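Local atomic coordinates of tudor domain-containing protein 1 (Mus musculus, PDB entry 4B9W), a protein that represses transposable elements in the male germline through the piRNA pathway, scaffolding Piwi proteins whose methylated arginines its Tudor domains bind. Residues Val11-Val22 with Phe32-Asp40; Ala41-Leu52 with Gln120-Gly128. All blocks are in the same frame, centred on the assembly; numbering follows the deposited sequence.

Contact 1: Val11-Val22 with Phe32-Asp40; sequences VEFTVDETVDVV and FYCHFLKDD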
loop_
_atom_site.group_PDB
_atom_site.type_symbol
_atom_site.label_atom_id
_atom_site.label_comp_id
_atom_site.label_asym_id
_atom_site.label_seq_id
_atom_site.Cartn_x
_atom_site.Cartn_y
_atom_site.Cartn_z
ATOM N N VAL A 11 16.257 2.468 -12.242
ATOM C CA VAL A 11 17.157 1.657 -13.038
ATOM C C VAL A 11 16.332 1.176 -14.221
ATOM O O VAL A 11 15.141 0.885 -14.080
ATOM C CB VAL A 11 17.727 0.443 -12.258
ATOM C CG1 VAL A 11 18.638 -0.393 -13.148
ATOM C CG2 VAL A 11 18.483 0.920 -11.033
ATOM N N GLU A 12 16.966 1.123 -15.386
ATOM C CA GLU A 12 16.282 0.776 -16.625
ATOM C C GLU A 12 16.811 -0.534 -17.186
ATOM O O GLU A 12 18.007 -0.834 -17.047
ATOM C CB GLU A 12 16.443 1.914 -17.642
ATOM C CG GLU A 12 15.741 3.213 -17.240
ATOM C CD GLU A 12 14.237 3.067 -17.189
ATOM O OE1 GLU A 12 13.754 1.978 -17.562
ATOM O OE2 GLU A 12 13.522 4.025 -16.800
ATOM N N PHE A 13 15.904 -1.288 -17.821
ATOM C CA PHE A 13 16.190 -2.618 -18.372
ATOM C C PHE A 13 15.729 -2.819 -19.811
ATOM O O PHE A 13 14.828 -2.136 -20.304
ATOM C CB PHE A 13 15.482 -3.705 -17.529
ATOM C CG PHE A 13 15.813 -3.647 -16.074
ATOM C CD1 PHE A 13 16.961 -4.270 -15.583
ATOM C CD2 PHE A 13 15.018 -2.930 -15.201
ATOM C CE1 PHE A 13 17.291 -4.191 -14.246
ATOM C CE2 PHE A 13 15.342 -2.858 -13.854
ATOM C CZ PHE A 13 16.474 -3.482 -13.379
ATOM N N THR A 14 16.313 -3.828 -20.457
ATOM C CA THR A 14 15.763 -4.353 -21.695
ATOM C C THR A 14 15.096 -5.726 -21.459
ATOM O O THR A 14 15.498 -6.503 -20.575
ATOM C CB THR A 14 16.829 -4.453 -22.789
ATOM O OG1 THR A 14 17.827 -5.375 -22.372
ATOM C CG2 THR A 14 17.466 -3.065 -23.079
ATOM N N VAL A 15 14.081 -6.015 -22.271
ATOM C CA VAL A 15 13.342 -7.261 -22.139
ATOM C C VAL A 15 14.326 -8.404 -22.391
ATOM O O VAL A 15 15.165 -8.314 -23.281
ATOM C CB VAL A 15 12.123 -7.303 -23.084
ATOM C CG1 VAL A 15 11.406 -8.638 -22.997
ATOM C CG2 VAL A 15 11.166 -6.156 -22.754
ATOM N N ASP A 16 14.250 -9.426 -21.539
ATOM C CA ASP A 16 15.184 -10.568 -21.508
ATOM C C ASP A 16 16.621 -10.275 -21.100
ATOM O O ASP A 16 17.473 -11.165 -21.192
ATOM C CB ASP A 16 15.175 -11.349 -22.822
ATOM C CG ASP A 16 13.949 -12.197 -22.968
ATOM O OD1 ASP A 16 13.331 -12.548 -21.930
ATOM O OD2 ASP A 16 13.600 -12.519 -24.126
ATOM N N GLU A 17 16.879 -9.074 -20.583
ATOM C CA GLU A 17 18.165 -8.781 -19.951
ATOM C C GLU A 17 18.442 -9.750 -18.800
ATOM O O GLU A 17 17.563 -10.031 -17.986
ATOM C CB GLU A 17 18.184 -7.349 -19.433
ATOM C CG GLU A 17 19.529 -6.908 -18.884
ATOM C CD GLU A 17 19.542 -5.454 -18.442
ATOM O OE1 GLU A 17 18.693 -4.651 -18.921
ATOM O OE2 GLU A 17 20.423 -5.106 -17.632
ATOM N N THR A 18 19.656 -10.289 -18.744
ATOM C CA THR A 18 20.053 -11.110 -17.597
ATOM C C THR A 18 21.101 -10.380 -16.766
ATOM O O THR A 18 22.078 -9.848 -17.292
ATOM C CB THR A 18 20.562 -12.490 -18.011
ATOM O OG1 THR A 18 21.714 -12.332 -18.844
ATOM C CG2 THR A 18 19.509 -13.217 -18.757
ATOM N N VAL A 19 20.859 -10.328 -15.468
ATOM C CA VAL A 19 21.619 -9.484 -14.584
ATOM C C VAL A 19 21.587 -10.059 -13.162
ATOM O O VAL A 19 20.594 -10.623 -12.724
ATOM C CB VAL A 19 21.067 -8.041 -14.636
ATOM C CG1 VAL A 19 19.569 -8.052 -14.382
ATOM C CG2 VAL A 19 21.820 -7.124 -13.666
ATOM N N ASP A 20 22.699 -9.947 -12.460
ATOM C CA ASP A 20 22.778 -10.460 -11.100
ATOM C C ASP A 20 22.077 -9.497 -10.148
ATOM O O ASP A 20 22.132 -8.275 -10.315
ATOM C CB ASP A 20 24.222 -10.702 -10.674
ATOM C CG ASP A 20 24.835 -11.923 -11.351
ATOM O OD1 ASP A 20 24.105 -12.891 -11.691
ATOM O OD2 ASP A 20 26.059 -11.912 -11.546
ATOM N N VAL A 21 21.382 -10.085 -9.184
ATOM C CA VAL A 21 20.662 -9.358 -8.168
ATOM C C VAL A 21 20.997 -9.877 -6.775
ATOM O O VAL A 21 21.436 -11.018 -6.593
ATOM C CB VAL A 21 19.136 -9.466 -8.374
ATOM C CG1 VAL A 21 18.737 -8.921 -9.743
ATOM C CG2 VAL A 21 18.650 -10.896 -8.175
ATOM N N VAL A 22 20.813 -8.998 -5.803
ATOM C CA VAL A 22 20.707 -9.345 -4.402
ATOM C C VAL A 22 19.365 -8.741 -3.997
ATOM O O VAL A 22 19.045 -7.610 -4.391
ATOM C CB VAL A 22 21.848 -8.751 -3.517
ATOM C CG1 VAL A 22 23.128 -9.580 -3.646
ATOM C CG2 VAL A 22 22.113 -7.293 -3.861
ATOM N N PHE A 32 8.948 -8.078 -4.110
ATOM C CA PHE A 32 10.221 -8.001 -3.456
ATOM C C PHE A 32 11.096 -7.035 -4.210
ATOM O O PHE A 32 10.826 -6.710 -5.361
ATOM C CB PHE A 32 10.884 -9.383 -3.334
ATOM C CG PHE A 32 11.174 -10.050 -4.650
ATOM C CD1 PHE A 32 10.176 -10.684 -5.357
ATOM C CD2 PHE A 32 12.476 -10.040 -5.186
ATOM C CE1 PHE A 32 10.444 -11.299 -6.575
ATOM C CE2 PHE A 32 12.748 -10.651 -6.395
ATOM C CZ PHE A 32 11.731 -11.293 -7.083
ATOM N N TYR A 33 12.137 -6.563 -3.541
ATOM C CA TYR A 33 12.967 -5.518 -4.077
ATOM C C TYR A 33 14.388 -6.013 -4.239
ATOM O O TYR A 33 14.902 -6.719 -3.373
ATOM C CB TYR A 33 12.894 -4.300 -3.152
ATOM C CG TYR A 33 11.560 -3.625 -3.249
ATOM C CD1 TYR A 33 10.455 -4.124 -2.571
ATOM C CD2 TYR A 33 11.382 -2.526 -4.064
ATOM C CE1 TYR A 33 9.216 -3.525 -2.688
ATOM C CE2 TYR A 33 10.143 -1.916 -4.177
ATOM C CZ TYR A 33 9.076 -2.418 -3.496
ATOM O OH TYR A 33 7.859 -1.817 -3.612
ATOM N N CYS A 34 15.009 -5.648 -5.360
ATOM C CA CYS A 34 16.365 -6.093 -5.659
ATOM C C CYS A 34 17.268 -4.926 -5.983
ATOM O O CYS A 34 16.834 -3.939 -6.577
ATOM C CB CYS A 34 16.380 -7.039 -6.865
ATOM S SG CYS A 34 15.611 -8.663 -6.618
ATOM N N HIS A 35 18.528 -5.053 -5.580
ATOM C CA HIS A 35 19.598 -4.318 -6.200
ATOM C C HIS A 35 20.085 -5.107 -7.388
ATOM O O HIS A 35 20.447 -6.283 -7.255
ATOM C CB HIS A 35 20.737 -4.111 -5.234
ATOM C CG HIS A 35 20.401 -3.211 -4.084
ATOM N ND1 HIS A 35 20.914 -3.394 -2.845
ATOM C CD2 HIS A 35 19.579 -2.105 -4.014
ATOM C CE1 HIS A 35 20.449 -2.442 -2.025
ATOM N NE2 HIS A 35 19.620 -1.650 -2.739
ATOM N N PHE A 36 20.072 -4.467 -8.560
ATOM C CA PHE A 36 20.613 -5.038 -9.787
ATOM C C PHE A 36 22.096 -4.650 -9.926
ATOM O O PHE A 36 22.457 -3.458 -9.908
ATOM C CB PHE A 36 19.754 -4.616 -10.980
ATOM C CG PHE A 36 18.405 -5.297 -11.008
ATOM C CD1 PHE A 36 17.421 -4.963 -10.102
ATOM C CD2 PHE A 36 18.141 -6.303 -11.921
ATOM C CE1 PHE A 36 16.183 -5.583 -10.132
ATOM C CE2 PHE A 36 16.909 -6.943 -11.960
ATOM C CZ PHE A 36 15.929 -6.588 -11.062
ATOM N N LEU A 37 22.957 -5.660 -9.982
ATOM C CA LEU A 37 24.397 -5.439 -9.894
ATOM C C LEU A 37 24.959 -5.197 -11.280
ATOM O O LEU A 37 25.581 -6.080 -11.895
ATOM C CB LEU A 37 25.105 -6.610 -9.200
ATOM C CG LEU A 37 24.542 -7.117 -7.869
ATOM C CD1 LEU A 37 25.334 -8.334 -7.394
ATOM C CD2 LEU A 37 24.519 -6.034 -6.801
ATOM N N LYS A 38 24.684 -4.005 -11.792
ATOM C CA LYS A 38 25.239 -3.551 -13.060
ATOM C C LYS A 38 25.662 -2.091 -12.924
ATOM O O LYS A 38 25.330 -1.427 -11.936
ATOM C CB LYS A 38 24.246 -3.745 -14.213
ATOM C CG LYS A 38 22.888 -3.075 -14.074
ATOM C CD LYS A 38 22.114 -3.177 -15.389
ATOM C CE LYS A 38 20.890 -2.264 -15.395
ATOM N NZ LYS A 38 20.273 -2.132 -16.749
ATOM N N ASP A 39 26.427 -1.616 -13.897
ATOM C CA ASP A 39 26.841 -0.214 -13.950
ATOM C C ASP A 39 27.454 0.307 -12.641
ATOM O O ASP A 39 27.284 1.480 -12.318
ATOM C CB ASP A 39 25.632 0.657 -14.337
ATOM C CG ASP A 39 25.016 0.245 -15.664
ATOM O OD1 ASP A 39 25.795 -0.095 -16.582
ATOM O OD2 ASP A 39 23.765 0.253 -15.794
ATOM N N ASP A 40 28.154 -0.546 -11.891
ATOM C CA ASP A 40 28.785 -0.139 -10.624
ATOM C C ASP A 40 27.767 0.387 -9.576
ATOM O O ASP A 40 28.097 1.231 -8.731
ATOM C CB ASP A 40 29.874 0.924 -10.873
ATOM C CG ASP A 40 31.002 0.422 -11.764
ATOM O OD1 ASP A 40 31.414 -0.744 -11.605
ATOM O OD2 ASP A 40 31.495 1.212 -12.612
HETATM O O HOH W 1 24.717 -8.198 -13.235
#
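Lys38 has CG between its backbone N and carbonyl carbon (chi1 57°) and Glu17 has CG anti to its backbone N (chi1 -174°); both run extended from there, shapes that bring NZ and carboxylate together. NZ reaches Glu12 O at 2.6 Å, almost in line with the carbonyl bond, and Glu17 OE2 at 3.1 Å on the syn lone pair, the latter a salt bridge. The other carboxylate oxygen, Glu17 OE1, takes the N-H of Thr14, which holds the carboxylate in place across the type II turn 14-17. Phe36 is held on both faces: Phe13 makes an edge-to-face pair on one, ring centroids 4.5 Å apart and planes at 60°, and Val21 CG1 a CH-pi contact over the other, 3.6 Å from the ring centroid. Val19 CG1 meets Phe36 CD2 at the ring edge, in plane. Were Phe36 cut back to an alanine, the space between Phe13 and Val21 would probably be left as a gap, and Phe13 would lose the face its edge rests on. The backbones form an antiparallel hairpin of the extended Tudor domain's six-stranded mixed sheet, beside strand 160-168; Val22 and His35 exchange two hydrogen bonds, and Leu37 N adds a straight bond to Asp20 O (2.8 Å). A water joins Asp20 N to Leu37 O at the inverse gamma turn centred on Leu37. With an anionic and a neutral oxygen on one ammonium, the lysine is likely to stay charged, tying the 11-17 loop to the hairpin beside an apolar cluster.

Contact 2: Ala41-Leu52 with Gln120-Gly128; sequences ALEKLDDLNQSL and QFLLLPFQG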
loop_
_atom_site.group_PDB
_atom_site.type_symbol
_atom_site.label_atom_id
_atom_site.label_comp_id
_atom_site.label_asym_id
_atom_site.label_seq_id
_atom_site.Cartn_x
_atom_site.Cartn_y
_atom_site.Cartn_z
ATOM N N ALA A 41 26.551 -0.157 -9.616
ATOM C CA ALA A 41 25.443 0.278 -8.752
ATOM C C ALA A 41 25.783 0.306 -7.271
ATOM O O ALA A 41 25.659 1.351 -6.638
ATOM C CB ALA A 41 24.211 -0.603 -8.980
ATOM N N LEU A 42 26.172 -0.847 -6.715
ATOM C CA LEU A 42 26.396 -0.957 -5.288
ATOM C C LEU A 42 27.427 0.076 -4.832
ATOM O O LEU A 42 27.266 0.687 -3.786
ATOM C CB LEU A 42 26.812 -2.377 -4.874
ATOM C CG LEU A 42 25.701 -3.447 -4.815
ATOM C CD1 LEU A 42 26.144 -4.675 -4.017
ATOM C CD2 LEU A 42 24.395 -2.877 -4.253
ATOM N N GLU A 43 28.462 0.301 -5.639
ATOM C CA GLU A 43 29.502 1.246 -5.253
ATOM C C GLU A 43 29.024 2.705 -5.358
ATOM O O GLU A 43 29.274 3.509 -4.458
ATOM C CB GLU A 43 30.753 1.046 -6.098
ATOM C CG GLU A 43 31.843 2.028 -5.689
ATOM C CD GLU A 43 33.161 1.777 -6.366
ATOM O OE1 GLU A 43 33.203 0.969 -7.319
ATOM O OE2 GLU A 43 34.158 2.407 -5.941
ATOM N N LYS A 44 28.361 3.052 -6.458
ATOM C CA LYS A 44 27.801 4.399 -6.603
ATOM C C LYS A 44 26.776 4.703 -5.504
ATOM O O LYS A 44 26.716 5.831 -5.000
ATOM C CB LYS A 44 27.146 4.574 -7.978
ATOM C CG LYS A 44 28.124 4.721 -9.127
ATOM C CD LYS A 44 27.444 4.480 -10.467
ATOM C CE LYS A 44 28.296 4.965 -11.636
ATOM N NZ LYS A 44 27.715 4.441 -12.910
ATOM N N LEU A 45 25.973 3.694 -5.135
ATOM C CA LEU A 45 24.996 3.853 -4.061
ATOM C C LEU A 45 25.656 4.050 -2.685
ATOM O O LEU A 45 25.223 4.906 -1.921
ATOM C CB LEU A 45 24.041 2.664 -4.023
ATOM C CG LEU A 45 22.977 2.699 -2.938
ATOM C CD1 LEU A 45 22.085 3.926 -3.102
ATOM C CD2 LEU A 45 22.208 1.387 -3.008
ATOM N N ASP A 46 26.694 3.271 -2.371
ATOM C CA ASP A 46 27.555 3.545 -1.190
ATOM C C ASP A 46 28.109 4.971 -1.192
ATOM O O ASP A 46 28.089 5.664 -0.174
ATOM C CB ASP A 46 28.762 2.596 -1.149
ATOM C CG ASP A 46 28.409 1.194 -0.695
ATOM O OD1 ASP A 46 27.402 1.013 0.027
ATOM O OD2 ASP A 46 29.170 0.257 -1.052
ATOM N N ASP A 47 28.613 5.414 -2.336
ATOM C CA ASP A 47 29.196 6.757 -2.410
ATOM C C ASP A 47 28.163 7.869 -2.180
ATOM O O ASP A 47 28.440 8.844 -1.471
ATOM C CB ASP A 47 29.923 6.948 -3.740
ATOM C CG ASP A 47 31.190 6.095 -3.838
ATOM O OD1 ASP A 47 31.893 5.939 -2.809
ATOM O OD2 ASP A 47 31.473 5.576 -4.936
ATOM N N LEU A 48 26.981 7.712 -2.771
ATOM C CA LEU A 48 25.885 8.658 -2.598
ATOM C C LEU A 48 25.460 8.729 -1.136
ATOM O O LEU A 48 25.256 9.814 -0.593
ATOM C CB LEU A 48 24.694 8.270 -3.479
ATOM C CG LEU A 48 23.396 9.061 -3.257
ATOM C CD1 LEU A 48 23.630 10.547 -3.497
ATOM C CD2 LEU A 48 22.271 8.533 -4.127
ATOM N N ASN A 49 25.316 7.562 -0.512
ATOM C CA ASN A 49 24.901 7.458 0.886
ATOM C C ASN A 49 25.897 8.092 1.833
ATOM O O ASN A 49 25.517 8.742 2.817
ATOM C CB ASN A 49 24.677 5.991 1.269
ATOM C CG ASN A 49 23.413 5.421 0.637
ATOM O OD1 ASN A 49 22.521 6.173 0.228
ATOM N ND2 ASN A 49 23.340 4.088 0.536
ATOM N N GLN A 50 27.178 7.907 1.537
ATOM C CA GLN A 50 28.214 8.607 2.265
ATOM C C GLN A 50 28.007 10.114 2.102
ATOM O O GLN A 50 28.015 10.857 3.076
ATOM C CB GLN A 50 29.599 8.174 1.769
ATOM C CG GLN A 50 30.738 8.964 2.380
ATOM C CD GLN A 50 30.664 8.986 3.880
ATOM O OE1 GLN A 50 30.798 7.942 4.506
ATOM N NE2 GLN A 50 30.426 10.172 4.473
ATOM N N SER A 51 27.787 10.560 0.875
ATOM C CA SER A 51 27.581 11.983 0.631
ATOM C C SER A 51 26.334 12.510 1.338
ATOM O O SER A 51 26.311 13.663 1.753
ATOM C CB SER A 51 27.510 12.284 -0.865
ATOM O OG SER A 51 28.786 12.137 -1.462
ATOM N N LEU A 52 25.308 11.668 1.478
ATOM C CA LEU A 52 24.078 12.056 2.178
ATOM C C LEU A 52 24.303 12.151 3.674
ATOM O O LEU A 52 23.655 12.960 4.335
ATOM C CB LEU A 52 22.924 11.060 1.922
ATOM C CG LEU A 52 22.284 10.978 0.532
ATOM C CD1 LEU A 52 20.979 10.176 0.589
ATOM C CD2 LEU A 52 22.026 12.348 -0.077
ATOM N N GLN A 120 21.723 17.158 -7.043
ATOM C CA GLN A 120 22.937 16.406 -7.346
ATOM C C GLN A 120 22.914 15.034 -6.713
ATOM O O GLN A 120 23.676 14.165 -7.111
ATOM C CB GLN A 120 24.193 17.140 -6.904
ATOM C CG GLN A 120 24.209 17.553 -5.448
ATOM C CD GLN A 120 23.900 19.025 -5.286
ATOM O OE1 GLN A 120 22.907 19.541 -5.841
ATOM N NE2 GLN A 120 24.753 19.719 -4.535
ATOM N N PHE A 121 22.063 14.858 -5.705
ATOM C CA PHE A 121 21.852 13.553 -5.096
ATOM C C PHE A 121 20.802 12.709 -5.815
ATOM O O PHE A 121 20.510 11.606 -5.377
ATOM C CB PHE A 121 21.437 13.720 -3.629
ATOM C CG PHE A 121 22.470 14.403 -2.779
ATOM C CD1 PHE A 121 23.775 13.923 -2.727
ATOM C CD2 PHE A 121 22.135 15.507 -2.011
ATOM C CE1 PHE A 121 24.723 14.539 -1.928
ATOM C CE2 PHE A 121 23.083 16.143 -1.223
ATOM C CZ PHE A 121 24.376 15.650 -1.170
ATOM N N LEU A 122 20.240 13.222 -6.904
ATOM C CA LEU A 122 19.189 12.523 -7.645
ATOM C C LEU A 122 19.675 12.077 -9.022
ATOM O O LEU A 122 18.889 11.620 -9.843
ATOM C CB LEU A 122 17.956 13.413 -7.802
ATOM C CG LEU A 122 17.127 13.789 -6.572
ATOM C CD1 LEU A 122 16.069 14.798 -6.993
ATOM C CD2 LEU A 122 16.472 12.565 -5.934
ATOM N N LEU A 123 20.973 12.187 -9.272
ATOM C CA LEU A 123 21.544 11.731 -10.554
ATOM C C LEU A 123 21.579 10.196 -10.676
ATOM O O LEU A 123 21.242 9.648 -11.725
ATOM C CB LEU A 123 22.951 12.305 -10.730
ATOM C CG LEU A 123 22.970 13.835 -10.777
ATOM C CD1 LEU A 123 24.402 14.363 -10.839
ATOM C CD2 LEU A 123 22.155 14.311 -11.969
ATOM N N LEU A 124 21.998 9.516 -9.617
ATOM C CA LEU A 124 22.005 8.065 -9.587
ATOM C C LEU A 124 20.550 7.562 -9.651
ATOM O O LEU A 124 19.693 8.032 -8.914
ATOM C CB LEU A 124 22.682 7.580 -8.314
ATOM C CG LEU A 124 22.919 6.087 -8.153
ATOM C CD1 LEU A 124 24.052 5.598 -9.063
ATOM C CD2 LEU A 124 23.199 5.796 -6.688
ATOM N N PRO A 125 20.251 6.637 -10.572
ATOM C CA PRO A 125 18.872 6.121 -10.612
ATOM C C PRO A 125 18.501 5.482 -9.289
ATOM O O PRO A 125 19.369 4.934 -8.608
ATOM C CB PRO A 125 18.911 5.061 -11.736
ATOM C CG PRO A 125 20.093 5.442 -12.571
ATOM C CD PRO A 125 21.083 6.119 -11.669
ATOM N N PHE A 126 17.217 5.535 -8.936
ATOM C CA PHE A 126 16.729 4.825 -7.763
ATOM C C PHE A 126 16.936 3.319 -7.913
ATOM O O PHE A 126 16.641 2.734 -8.957
ATOM C CB PHE A 126 15.259 5.174 -7.457
ATOM C CG PHE A 126 15.019 6.627 -7.073
ATOM C CD1 PHE A 126 16.067 7.530 -6.856
ATOM C CD2 PHE A 126 13.710 7.097 -6.908
ATOM C CE1 PHE A 126 15.807 8.846 -6.505
ATOM C CE2 PHE A 126 13.456 8.423 -6.554
ATOM C CZ PHE A 126 14.501 9.295 -6.363
ATOM N N GLN A 127 17.454 2.702 -6.849
ATOM C CA GLN A 127 18.055 1.350 -6.935
ATOM C C GLN A 127 17.199 0.231 -6.361
ATOM O O GLN A 127 17.497 -0.922 -6.595
ATOM C CB GLN A 127 19.399 1.320 -6.216
ATOM C CG GLN A 127 20.497 2.135 -6.855
ATOM C CD GLN A 127 20.900 1.640 -8.227
ATOM O OE1 GLN A 127 21.026 0.440 -8.452
ATOM N NE2 GLN A 127 21.122 2.575 -9.159
ATOM N N GLY A 128 16.165 0.559 -5.590
ATOM C CA GLY A 128 15.255 -0.439 -5.057
ATOM C C GLY A 128 14.184 -0.749 -6.087
ATOM O O GLY A 128 13.132 -0.083 -6.150
#
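Phe121 lies against Leu48, Ser51 and Leu52 of helix 41-57, and Leu52 CD2 stands over one face of its ring, 3.6 Å from the centroid and 18° off the normal. Leucine and phenylalanine run antiparallel alongside each other. Leu48 CD1 comes in obliquely to Phe121 CD1 at 3.5 Å, and Ser51 CB approaches CE1 of the same ring, also at a slant. Tyr55, further along the helix, meets the Phe121 ring as well.

Leu124 fills the next position toward the start of the helix. With CG anti to the backbone N (chi1 -174°), it reaches the helix, and its branching at CG gives each methyl a different neighbour: CD1 presses on Lys44 CB at 3.4 Å, a tight carbon contact, and CD2 rests 3.7 Å from Leu45 CA. Leu48 CD2 also meets Leu124 CD2, at 3.9 Å, so Leu48 divides its two methyls between Phe121 and Leu124. Ala41, Lys44, Leu45, Leu48, Ser51 and Leu52 thus form one stripe of the helix, laid on the loop that leads from strand 114-116 to strand 129-133. This is packing inside the extended Tudor domain TD3, with the helix lying beside the segment by which the chain returns from the five-stranded sheet to the six-stranded one. Arg84 of strand 81-90 donates to the carbonyls of Phe121 and Leu124 and also touches Leu48 and Leu52, so it pins the loop where the helix lies on it. At the start of the helix, Ala41 CB abuts Gln127 OE1 at 3.4 Å, while Gln127 NE2 donates to Pro125 O from above the carbonyl plane.

From the N terminus, contact 1 closes first: residues 11-22 run into strand 18-26, and the chain turns back through strand 31-36. Contact 2 opens only afterwards, so the two follow in series and neither nests in nor crosses the other. Helix 41-57 starts directly after contact 1, and the long loop that contact 2 closes takes in all of the five-stranded sheet before returning at 120-128. The contacts meet where Asp39 O probably accepts from Lys44 NZ and Leu37 packs on Leu42; separately, Val11 touches the carbonyl of Phe126. Contact 1 builds the hairpin of the six-stranded sheet; contact 2 sets the helix that follows it against the loop returning from the five-stranded sheet.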